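Local coordinates for beta-fructofuranosidase (Arabidopsis thaliana, PDB 2OXB), which hydrolyses terminal non-reducing beta-D-fructofuranoside residues, acting on sucrose and 1-kestose and less well on neokestose and levan, as a secreted cell-wall invertase, at residues 472-476 with 487-491; 373-378 with 406-410; 1-5 with 305-309. The protein carries 1 engineered substitution. All coordinates share one frame; numbering follows the deposited sequence.

Contact 1: residues 472-476 with 487-491; sequences PLSLR and FGGKG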
ATOM      1  N   PRO A 472       6.640 -20.874 -14.926  1.00 35.54           N
ATOM      2  CA  PRO A 472       5.432 -20.111 -15.265  1.00 35.31           C
ATOM      3  C   PRO A 472       5.291 -18.762 -14.522  1.00 34.41           C
ATOM      4  O   PRO A 472       5.765 -18.592 -13.398  1.00 32.75           O
ATOM      5  CB  PRO A 472       4.304 -21.094 -14.933  1.00 34.77           C
ATOM      6  CG  PRO A 472       4.905 -21.940 -13.837  1.00 36.68           C
ATOM      7  CD  PRO A 472       6.294 -22.184 -14.341  1.00 35.83           C
ATOM      8  N   LEU A 473       4.641 -17.800 -15.166  1.00 32.59           N
ATOM      9  CA  LEU A 473       4.453 -16.503 -14.539  1.00 31.50           C
ATOM     10  C   LEU A 473       3.079 -16.374 -13.902  1.00 29.83           C
ATOM     11  O   LEU A 473       2.050 -16.601 -14.544  1.00 28.06           O
ATOM     12  CB  LEU A 473       4.653 -15.372 -15.547  1.00 31.86           C
ATOM     13  CG  LEU A 473       4.893 -15.749 -17.006  1.00 32.03           C
ATOM     14  CD1 LEU A 473       4.573 -14.540 -17.856  1.00 33.83           C
ATOM     15  CD2 LEU A 473       6.325 -16.227 -17.226  1.00 29.53           C
ATOM     16  N   SER A 474       3.085 -16.005 -12.626  1.00 29.69           N
ATOM     17  CA  SER A 474       1.867 -15.815 -11.854  1.00 29.56           C
ATOM     18  C   SER A 474       1.376 -14.383 -12.022  1.00 29.72           C
ATOM     19  O   SER A 474       2.130 -13.501 -12.452  1.00 30.97           O
ATOM     20  CB  SER A 474       2.115 -16.081 -10.360  1.00 28.76           C
ATOM     21  OG  SER A 474       2.382 -17.445 -10.100  1.00 27.45           O
ATOM     22  N   LEU A 475       0.108 -14.173 -11.673  1.00 27.17           N
ATOM     23  CA  LEU A 475      -0.544 -12.872 -11.743  1.00 25.39           C
ATOM     24  C   LEU A 475      -1.919 -13.010 -11.105  1.00 24.49           C
ATOM     25  O   LEU A 475      -2.769 -13.753 -11.589  1.00 25.25           O
ATOM     26  CB  LEU A 475      -0.689 -12.411 -13.196  1.00 25.66           C
ATOM     27  CG  LEU A 475      -1.489 -11.121 -13.419  1.00 25.02           C
ATOM     28  CD1 LEU A 475      -0.869  -9.979 -12.641  1.00 26.41           C
ATOM     29  CD2 LEU A 475      -1.528 -10.803 -14.893  1.00 26.67           C
ATOM     30  N   ARG A 476      -2.132 -12.307 -10.007  1.00 23.65           N
ATOM     31  CA  ARG A 476      -3.404 -12.383  -9.330  1.00 23.65           C
ATOM     32  C   ARG A 476      -4.118 -11.071  -9.528  1.00 24.43           C
ATOM     33  O   ARG A 476      -3.489 -10.059  -9.797  1.00 25.64           O
ATOM     34  CB  ARG A 476      -3.183 -12.654  -7.851  1.00 22.18           C
ATOM     35  CG  ARG A 476      -4.448 -12.802  -7.071  1.00 20.83           C
ATOM     36  CD  ARG A 476      -4.125 -13.276  -5.688  1.00 21.59           C
ATOM     37  NE  ARG A 476      -5.224 -13.021  -4.782  1.00 20.42           N
ATOM     38  CZ  ARG A 476      -5.144 -13.170  -3.472  1.00 22.36           C
ATOM     39  NH1 ARG A 476      -4.013 -13.579  -2.916  1.00 21.84           N
ATOM     40  NH2 ARG A 476      -6.197 -12.888  -2.721  1.00 27.15           N
ATOM     41  N   PHE A 487      -1.259  -8.211  -8.882  1.00 23.57           N
ATOM     42  CA  PHE A 487      -0.152  -8.891  -8.205  1.00 21.76           C
ATOM     43  C   PHE A 487       0.579  -9.839  -9.161  1.00 20.79           C
ATOM     44  O   PHE A 487      -0.043 -10.644  -9.841  1.00 20.31           O
ATOM     45  CB  PHE A 487      -0.691  -9.658  -6.986  1.00 18.82           C
ATOM     46  CG  PHE A 487      -1.271  -8.775  -5.917  1.00 10.73           C
ATOM     47  CD1 PHE A 487      -0.493  -8.351  -4.849  1.00 11.18           C
ATOM     48  CD2 PHE A 487      -2.595  -8.362  -5.982  1.00 10.07           C
ATOM     49  CE1 PHE A 487      -1.034  -7.524  -3.844  1.00 11.70           C
ATOM     50  CE2 PHE A 487      -3.151  -7.538  -4.992  1.00  8.63           C
ATOM     51  CZ  PHE A 487      -2.370  -7.118  -3.923  1.00  9.38           C
ATOM     52  N   GLY A 488       1.900  -9.728  -9.214  1.00 21.93           N
ATOM     53  CA  GLY A 488       2.665 -10.574 -10.107  1.00 21.87           C
ATOM     54  C   GLY A 488       3.770 -11.298  -9.381  1.00 22.52           C
ATOM     55  O   GLY A 488       4.348 -10.774  -8.437  1.00 21.93           O
ATOM     56  N   GLY A 489       4.065 -12.512  -9.819  1.00 25.00           N
ATOM     57  CA  GLY A 489       5.108 -13.285  -9.176  1.00 27.20           C
ATOM     58  C   GLY A 489       4.904 -13.425  -7.680  1.00 28.86           C
ATOM     59  O   GLY A 489       5.856 -13.308  -6.911  1.00 28.95           O
ATOM     60  N   LYS A 490       3.667 -13.679  -7.259  1.00 29.97           N
ATOM     61  CA  LYS A 490       3.372 -13.842  -5.840  1.00 32.04           C
ATOM     62  C   LYS A 490       3.612 -12.549  -5.056  1.00 32.59           C
ATOM     63  O   LYS A 490       4.298 -12.547  -4.025  1.00 33.42           O
ATOM     64  CB  LYS A 490       4.243 -14.949  -5.235  1.00 33.75           C
ATOM     65  CG  LYS A 490       3.999 -16.352  -5.768  1.00 38.41           C
ATOM     66  CD  LYS A 490       4.571 -16.566  -7.165  1.00 40.89           C
ATOM     67  CE  LYS A 490       4.383 -18.014  -7.619  1.00 43.00           C
ATOM     68  NZ  LYS A 490       4.840 -18.248  -9.027  1.00 44.43           N
ATOM     69  N   GLY A 491       3.056 -11.449  -5.546  1.00 32.15           N
ATOM     70  CA  GLY A 491       3.237 -10.185  -4.862  1.00 30.90           C
ATOM     71  C   GLY A 491       4.481  -9.417  -5.256  1.00 29.72           C
ATOM     72  O   GLY A 491       4.515  -8.203  -5.120  1.00 31.88           O
TER

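Contact 2: residues 373-378 with 406-410; sequences FKVRDL and LGPFG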
ATOM      1  N   PHE A 373       0.751 -18.298 -16.259  1.00 32.04           N
ATOM      2  CA  PHE A 373       1.140 -18.348 -17.661  1.00 32.88           C
ATOM      3  C   PHE A 373       2.425 -19.140 -17.873  1.00 35.10           C
ATOM      4  O   PHE A 373       3.346 -19.086 -17.053  1.00 35.74           O
ATOM      5  CB  PHE A 373       1.331 -16.936 -18.217  1.00 31.42           C
ATOM      6  CG  PHE A 373       0.072 -16.115 -18.268  1.00 30.47           C
ATOM      7  CD1 PHE A 373      -0.913 -16.381 -19.207  1.00 31.44           C
ATOM      8  CD2 PHE A 373      -0.103 -15.034 -17.403  1.00 30.32           C
ATOM      9  CE1 PHE A 373      -2.052 -15.575 -19.288  1.00 31.24           C
ATOM     10  CE2 PHE A 373      -1.231 -14.225 -17.474  1.00 28.84           C
ATOM     11  CZ  PHE A 373      -2.205 -14.494 -18.416  1.00 30.14           C
ATOM     12  N   LYS A 374       2.477 -19.872 -18.984  1.00 36.06           N
ATOM     13  CA  LYS A 374       3.633 -20.686 -19.345  1.00 35.80           C
ATOM     14  C   LYS A 374       4.155 -20.195 -20.680  1.00 35.86           C
ATOM     15  O   LYS A 374       3.410 -20.110 -21.651  1.00 35.79           O
ATOM     16  CB  LYS A 374       3.228 -22.160 -19.445  1.00 37.75           C
ATOM     17  CG  LYS A 374       4.196 -23.053 -20.214  1.00 39.85           C
ATOM     18  CD  LYS A 374       3.652 -24.490 -20.329  1.00 41.01           C
ATOM     19  CE  LYS A 374       4.427 -25.334 -21.357  1.00 41.31           C
ATOM     20  NZ  LYS A 374       4.282 -24.813 -22.759  1.00 41.26           N
ATOM     21  N   VAL A 375       5.437 -19.862 -20.719  1.00 35.58           N
ATOM     22  CA  VAL A 375       6.054 -19.366 -21.937  1.00 35.62           C
ATOM     23  C   VAL A 375       7.071 -20.360 -22.489  1.00 36.84           C
ATOM     24  O   VAL A 375       8.064 -20.680 -21.828  1.00 35.02           O
ATOM     25  CB  VAL A 375       6.776 -18.016 -21.683  1.00 35.90           C
ATOM     26  CG1 VAL A 375       7.564 -17.593 -22.919  1.00 34.42           C
ATOM     27  CG2 VAL A 375       5.773 -16.956 -21.311  1.00 35.79           C
ATOM     28  N   ARG A 376       6.825 -20.855 -23.699  1.00 38.60           N
ATOM     29  CA  ARG A 376       7.760 -21.787 -24.310  1.00 39.14           C
ATOM     30  C   ARG A 376       8.722 -21.012 -25.199  1.00 38.47           C
ATOM     31  O   ARG A 376       8.379 -19.966 -25.751  1.00 38.43           O
ATOM     32  CB  ARG A 376       7.027 -22.864 -25.116  1.00 41.44           C
ATOM     33  CG  ARG A 376       6.160 -22.370 -26.257  1.00 43.48           C
ATOM     34  CD  ARG A 376       5.810 -23.543 -27.159  1.00 46.84           C
ATOM     35  NE  ARG A 376       4.919 -23.161 -28.243  1.00 49.12           N
ATOM     36  CZ  ARG A 376       3.721 -22.617 -28.059  1.00 50.02           C
ATOM     37  NH1 ARG A 376       3.278 -22.394 -26.827  1.00 49.29           N
ATOM     38  NH2 ARG A 376       2.971 -22.291 -29.103  1.00 49.53           N
ATOM     39  N   ASP A 377       9.938 -21.521 -25.317  1.00 38.29           N
ATOM     40  CA  ASP A 377      10.956 -20.864 -26.118  1.00 38.17           C
ATOM     41  C   ASP A 377      11.030 -19.394 -25.730  1.00 37.33           C
ATOM     42  O   ASP A 377      10.363 -18.540 -26.320  1.00 36.81           O
ATOM     43  CB  ASP A 377      10.638 -20.995 -27.605  1.00 40.57           C
ATOM     44  CG  ASP A 377      11.893 -21.019 -28.471  1.00 43.07           C
ATOM     45  OD1 ASP A 377      11.761 -20.827 -29.695  1.00 45.42           O
ATOM     46  OD2 ASP A 377      13.007 -21.242 -27.940  1.00 41.91           O
ATOM     47  N   LEU A 378      11.841 -19.112 -24.721  1.00 37.41           N
ATOM     48  CA  LEU A 378      12.027 -17.751 -24.230  1.00 38.00           C
ATOM     49  C   LEU A 378      12.877 -16.969 -25.217  1.00 38.36           C
ATOM     50  O   LEU A 378      12.899 -15.741 -25.191  1.00 38.84           O
ATOM     51  CB  LEU A 378      12.722 -17.777 -22.864  1.00 36.83           C
ATOM     52  CG  LEU A 378      11.910 -17.419 -21.625  1.00 35.01           C
ATOM     53  CD1 LEU A 378      12.617 -17.890 -20.395  1.00 33.98           C
ATOM     54  CD2 LEU A 378      11.697 -15.921 -21.586  1.00 36.81           C
ATOM     55  N   LEU A 406       7.265 -11.823 -26.892  1.00 22.95           N
ATOM     56  CA  LEU A 406       6.616 -12.445 -25.757  1.00 19.76           C
ATOM     57  C   LEU A 406       5.796 -11.376 -25.035  1.00 19.63           C
ATOM     58  O   LEU A 406       6.235 -10.777 -24.049  1.00 21.21           O
ATOM     59  CB  LEU A 406       7.655 -13.092 -24.816  1.00 16.08           C
ATOM     60  CG  LEU A 406       8.539 -14.235 -25.357  1.00 13.99           C
ATOM     61  CD1 LEU A 406       9.264 -14.951 -24.206  1.00 11.02           C
ATOM     62  CD2 LEU A 406       7.677 -15.237 -26.128  1.00 11.11           C
ATOM     63  N   GLY A 407       4.604 -11.120 -25.557  1.00 19.79           N
ATOM     64  CA  GLY A 407       3.740 -10.125 -24.960  1.00 19.79           C
ATOM     65  C   GLY A 407       3.087  -9.304 -26.045  1.00 21.50           C
ATOM     66  O   GLY A 407       3.534  -9.333 -27.191  1.00 18.93           O
ATOM     67  N   PRO A 408       2.050  -8.524 -25.700  1.00 23.41           N
ATOM     68  CA  PRO A 408       1.497  -8.420 -24.340  1.00 25.27           C
ATOM     69  C   PRO A 408       0.427  -9.473 -23.993  1.00 26.45           C
ATOM     70  O   PRO A 408      -0.440  -9.783 -24.816  1.00 26.34           O
ATOM     71  CB  PRO A 408       0.943  -7.005 -24.326  1.00 26.26           C
ATOM     72  CG  PRO A 408       0.364  -6.900 -25.725  1.00 25.38           C
ATOM     73  CD  PRO A 408       1.420  -7.539 -26.603  1.00 24.43           C
ATOM     74  N   PHE A 409       0.490 -10.006 -22.771  1.00 25.81           N
ATOM     75  CA  PHE A 409      -0.462 -11.020 -22.330  1.00 25.87           C
ATOM     76  C   PHE A 409      -0.741 -11.040 -20.830  1.00 27.36           C
ATOM     77  O   PHE A 409       0.155 -11.246 -20.019  1.00 27.46           O
ATOM     78  CB  PHE A 409      -0.007 -12.414 -22.795  1.00 24.21           C
ATOM     79  CG  PHE A 409       1.219 -12.963 -22.080  1.00 21.69           C
ATOM     80  CD1 PHE A 409       1.110 -13.590 -20.842  1.00 17.19           C
ATOM     81  CD2 PHE A 409       2.473 -12.931 -22.694  1.00 19.59           C
ATOM     82  CE1 PHE A 409       2.227 -14.178 -20.242  1.00 18.15           C
ATOM     83  CE2 PHE A 409       3.586 -13.520 -22.092  1.00 17.34           C
ATOM     84  CZ  PHE A 409       3.468 -14.147 -20.867  1.00 13.40           C
ATOM     85  N   GLY A 410      -2.003 -10.835 -20.466  1.00 30.08           N
ATOM     86  CA  GLY A 410      -2.384 -10.831 -19.064  1.00 31.20           C
ATOM     87  C   GLY A 410      -3.889 -10.934 -18.909  1.00 30.78           C
ATOM     88  O   GLY A 410      -4.523 -11.810 -19.498  1.00 32.35           O
TER

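Contact 3: residues 1-5 with 305-309; sequences NQPYR and EKGWS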
ATOM      1  N   ASN A   1     -27.632   2.700  -6.563  1.00 36.21           N
ATOM      2  CA  ASN A   1     -27.573   4.134  -6.952  1.00 35.13           C
ATOM      3  C   ASN A   1     -26.133   4.513  -7.321  1.00 35.09           C
ATOM      4  O   ASN A   1     -25.887   5.542  -7.959  1.00 34.32           O
ATOM      5  CB  ASN A   1     -28.057   5.004  -5.794  1.00 35.79           C
ATOM      6  CG  ASN A   1     -28.445   6.406  -6.237  1.00 36.93           C
ATOM      7  OD1 ASN A   1     -27.802   6.991  -7.110  1.00 36.76           O
ATOM      8  ND2 ASN A   1     -29.491   6.959  -5.623  1.00 37.74           N
ATOM      9  N   GLN A   2     -25.186   3.677  -6.907  1.00 33.56           N
ATOM     10  CA  GLN A   2     -23.782   3.908  -7.196  1.00 33.09           C
ATOM     11  C   GLN A   2     -23.000   2.591  -7.265  1.00 31.52           C
ATOM     12  O   GLN A   2     -22.755   1.932  -6.254  1.00 30.99           O
ATOM     13  CB  GLN A   2     -23.186   4.862  -6.153  1.00 34.87           C
ATOM     14  CG  GLN A   2     -23.523   4.529  -4.714  1.00 37.36           C
ATOM     15  CD  GLN A   2     -23.850   5.772  -3.897  1.00 39.03           C
ATOM     16  OE1 GLN A   2     -23.113   6.760  -3.929  1.00 39.23           O
ATOM     17  NE2 GLN A   2     -24.956   5.725  -3.161  1.00 38.34           N
ATOM     18  N   PRO A   3     -22.610   2.188  -8.485  1.00 30.07           N
ATOM     19  CA  PRO A   3     -21.859   0.952  -8.750  1.00 29.07           C
ATOM     20  C   PRO A   3     -20.349   1.093  -8.679  1.00 27.84           C
ATOM     21  O   PRO A   3     -19.613   0.275  -9.228  1.00 26.57           O
ATOM     22  CB  PRO A   3     -22.319   0.571 -10.150  1.00 28.10           C
ATOM     23  CG  PRO A   3     -22.421   1.913 -10.810  1.00 29.35           C
ATOM     24  CD  PRO A   3     -23.062   2.806  -9.746  1.00 28.25           C
ATOM     25  N   TYR A   4     -19.872   2.130  -8.011  1.00 28.02           N
ATOM     26  CA  TYR A   4     -18.436   2.301  -7.939  1.00 28.48           C
ATOM     27  C   TYR A   4     -17.870   2.013  -6.559  1.00 28.54           C
ATOM     28  O   TYR A   4     -16.660   2.020  -6.362  1.00 27.88           O
ATOM     29  CB  TYR A   4     -18.062   3.704  -8.408  1.00 27.71           C
ATOM     30  CG  TYR A   4     -18.345   3.920  -9.884  1.00 26.26           C
ATOM     31  CD1 TYR A   4     -18.399   2.839 -10.774  1.00 25.21           C
ATOM     32  CD2 TYR A   4     -18.519   5.200 -10.398  1.00 25.33           C
ATOM     33  CE1 TYR A   4     -18.620   3.030 -12.139  1.00 24.54           C
ATOM     34  CE2 TYR A   4     -18.739   5.400 -11.761  1.00 25.67           C
ATOM     35  CZ  TYR A   4     -18.787   4.309 -12.623  1.00 25.19           C
ATOM     36  OH  TYR A   4     -19.004   4.514 -13.965  1.00 24.85           O
ATOM     37  N   ARG A   5     -18.757   1.737  -5.610  1.00 27.72           N
ATOM     38  CA  ARG A   5     -18.341   1.429  -4.258  1.00 27.22           C
ATOM     39  C   ARG A   5     -17.840  -0.014  -4.189  1.00 27.70           C
ATOM     40  O   ARG A   5     -18.267  -0.845  -4.976  1.00 29.53           O
ATOM     41  CB  ARG A   5     -19.514   1.647  -3.304  1.00 23.73           C
ATOM     42  CG  ARG A   5     -20.093   3.046  -3.398  1.00 21.07           C
ATOM     43  CD  ARG A   5     -20.927   3.401  -2.183  1.00 18.59           C
ATOM     44  NE  ARG A   5     -20.156   3.249  -0.947  1.00 16.02           N
ATOM     45  CZ  ARG A   5     -20.628   3.504   0.270  1.00 15.45           C
ATOM     46  NH1 ARG A   5     -21.877   3.930   0.433  1.00 14.88           N
ATOM     47  NH2 ARG A   5     -19.857   3.315   1.331  1.00 15.02           N
ATOM     48  N   GLU A 305     -20.407  14.354  -6.096  1.00 32.76           N
ATOM     49  CA  GLU A 305     -21.669  13.806  -6.548  1.00 34.15           C
ATOM     50  C   GLU A 305     -21.951  12.439  -5.942  1.00 33.38           C
ATOM     51  O   GLU A 305     -23.070  12.171  -5.506  1.00 34.24           O
ATOM     52  CB  GLU A 305     -21.696  13.719  -8.069  1.00 36.15           C
ATOM     53  CG  GLU A 305     -23.089  13.477  -8.629  1.00 40.49           C
ATOM     54  CD  GLU A 305     -23.149  13.658 -10.131  1.00 44.24           C
ATOM     55  OE1 GLU A 305     -22.531  12.839 -10.868  1.00 45.05           O
ATOM     56  OE2 GLU A 305     -23.815  14.627 -10.574  1.00 45.17           O
ATOM     57  N   LYS A 306     -20.943  11.576  -5.899  1.00 31.65           N
ATOM     58  CA  LYS A 306     -21.140  10.243  -5.334  1.00 31.50           C
ATOM     59  C   LYS A 306     -21.167  10.250  -3.799  1.00 30.65           C
ATOM     60  O   LYS A 306     -21.504   9.243  -3.166  1.00 29.48           O
ATOM     61  CB  LYS A 306     -20.059   9.277  -5.846  1.00 31.41           C
ATOM     62  CG  LYS A 306     -18.623   9.660  -5.507  1.00 29.20           C
ATOM     63  CD  LYS A 306     -17.689   8.643  -6.106  1.00 27.26           C
ATOM     64  CE  LYS A 306     -16.250   9.022  -5.910  1.00 29.16           C
ATOM     65  NZ  LYS A 306     -15.347   8.040  -6.573  1.00 28.80           N
ATOM     66  N   GLY A 307     -20.811  11.387  -3.210  1.00 29.25           N
ATOM     67  CA  GLY A 307     -20.820  11.507  -1.766  1.00 27.54           C
ATOM     68  C   GLY A 307     -19.648  10.872  -1.043  1.00 25.45           C
ATOM     69  O   GLY A 307     -19.570  10.952   0.181  1.00 26.11           O
ATOM     70  N   TRP A 308     -18.730  10.252  -1.772  1.00 23.36           N
ATOM     71  CA  TRP A 308     -17.592   9.621  -1.115  1.00 22.55           C
ATOM     72  C   TRP A 308     -16.254   9.694  -1.876  1.00 21.73           C
ATOM     73  O   TRP A 308     -16.200   9.873  -3.101  1.00 22.18           O
ATOM     74  CB  TRP A 308     -17.923   8.156  -0.796  1.00 21.52           C
ATOM     75  CG  TRP A 308     -18.281   7.335  -1.993  1.00 20.39           C
ATOM     76  CD1 TRP A 308     -19.534   7.068  -2.469  1.00 20.77           C
ATOM     77  CD2 TRP A 308     -17.371   6.723  -2.905  1.00 19.47           C
ATOM     78  NE1 TRP A 308     -19.461   6.328  -3.631  1.00 17.74           N
ATOM     79  CE2 TRP A 308     -18.143   6.100  -3.920  1.00 19.69           C
ATOM     80  CE3 TRP A 308     -15.978   6.642  -2.970  1.00 20.43           C
ATOM     81  CZ2 TRP A 308     -17.567   5.404  -4.984  1.00 20.18           C
ATOM     82  CZ3 TRP A 308     -15.398   5.948  -4.036  1.00 23.28           C
ATOM     83  CH2 TRP A 308     -16.197   5.337  -5.028  1.00 21.83           C
ATOM     84  N   SER A 309     -15.169   9.568  -1.125  1.00 19.73           N
ATOM     85  CA  SER A 309     -13.830   9.595  -1.707  1.00 19.64           C
ATOM     86  C   SER A 309     -12.851   8.889  -0.783  1.00 17.73           C
ATOM     87  O   SER A 309     -12.720   9.240   0.387  1.00 15.85           O
ATOM     88  CB  SER A 309     -13.366  11.039  -1.962  1.00 19.66           C
ATOM     89  OG  SER A 309     -12.068  11.076  -2.524  1.00 17.92           O
TER

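Contact 1: residues 472-476 with 487-491
Arg476 and Phe487 are joined by two reciprocal backbone hydrogen bonds. Arg476 N gives one to Phe487 O at 2.7 Å. Phe487 N returns the other to Arg476 O at 3.0 Å. The two residues form a hydrogen-bonded antiparallel pair of a beta hairpin. Lys490 adds a side-chain bond, NZ to OG of Ser474, at 2.8 Å. Its chain starts away from the partner strand but bends at chi2 (75°), and this carries the ammonium group back to the serine. Beyond the end of the second strand, Gly489 N still reaches Ser474 O, in a weak bond of 3.4 Å. Gly489 has positive phi, as the backbone turns off the strand there. Leu475 and Gly488 make the non-hydrogen-bonded pair, with their CA atoms 4.3 Å apart. The CA-H of Leu475 points at Phe487 O. The side chains of Arg476 and Phe487 leave the same face of the sheet, and their CB atoms pack 4.0 Å apart. The extended arginine reaches a salt bridge with Asp368 and a cation-pi contact with Trp330, and Pro331 of strand 327-331 touches both side chains. On the other face Leu475 packs against Val425 and Phe427 of strand 423-431, in the second sheet of the C-terminal beta-sandwich. Strand 367-374 flanks strand 473-480 on the side away from the hairpin partner.

Contact 2: residues 373-378 with 406-410
Phe373 and Phe409 meet inside the C-terminal beta-sandwich of this family 32 enzyme, where side chains from its two sheets face each other. No hydrogen bond crosses here, and the contact is apolar. The rings form an edge-to-face (T-shaped) pair, with centroids 5.0 Å apart and planes at 72°. The edge of Phe409 is turned to the face of Phe373. Phe409 CD1 stands 3.7 Å above the Phe373 ring, over its centre. Phe409 CE1 lies beside it, nearer the root of the Phe373 side chain. The Phe409 ring is aimed this way because CG sits between the backbone N and the carbonyl carbon (chi1 71°). Gly410 O lies at the edge of the Phe373 ring, 3.7 Å from CZ. Strand 367-374 ends at Lys374, and Val375 and Leu378 come from the loop that follows. Val375 CG2 approaches Phe409 CZ at 3.7 Å. Val375 CG1 lies 3.4 Å from Leu406 CD1. Leu406 CD1 also meets Leu378 CD2 at 3.7 Å, so one Leu406 methyl touches both. The side chains of Leu378 and Leu406 cross at about a right angle. Leu473 of strand 473-480 touches both phenylalanines, and Val521 of strand 521-530 touches Val375 and Phe409. Ile429 of strand 423-431, the neighbour of strand 406-415 in its sheet, packs on Leu378 and Leu406.

Contact 3: residues 1-5 with 305-309
Arg5 lies over one face of the Trp308 indole, with NE 4.1 Å above the ring plane and offset toward the rim. The opposite face carries the aliphatic chain of Lys306, whose CD is 3.3 Å above the plane. The guanidinium is turned 33° from the indole, and its cation-pi attraction is long and at most weak. The closer touch is the arginine's aliphatic part, Arg5 CG 3.4 Å from Trp308 NE1. Tyr4 comes in at the edge of the six-membered ring, where Tyr4 CB is 3.9 Å from Trp308 CZ2. Gln2 reaches the rim near the pyrrole nitrogen. The contact ties the chain start to the weakly bonded end of helix 300-306 and to the short, weakly bonded strand 308-309, which runs parallel to strand 15-26 in the N-terminal beta-propeller. Trp308 CG lies between backbone N and carbonyl carbon (chi1 59°), turning the indole toward the chain start. With an alanine here, Arg5 and the Lys306 chain are likely to lose the flat surface between them, and Tyr4 CB its packing partner. Lys306 NZ is held by Glu296 and Ser298. Tyr4 OH bonds to Pro501 O, and Tyr4 O accepts from Ser482 OG.

In the fold
Contacts 1 and 2 belong to one sandwich and touch directly, with centres 13 Å apart. Strands 473-480 and 367-374 are neighbours in a sheet, and Leu473 N probably bonds to Phe373 O at 2.6 Å. Leu473 thus links the two contacts. Contact 3 stands apart, its nearest atoms about 17 Å from contact 1 and about 21 Å from contact 2. Even so, the chain start reaches the turn of the contact 1 hairpin, through Ser482. Contact 3 is the one nearest the substrate site: the Trp308 side chain is about 7 Å from that of substrate-binding Trp16, which shares strand 15-26 with active-site Asp19. Contacts 1 and 2 lie away from it.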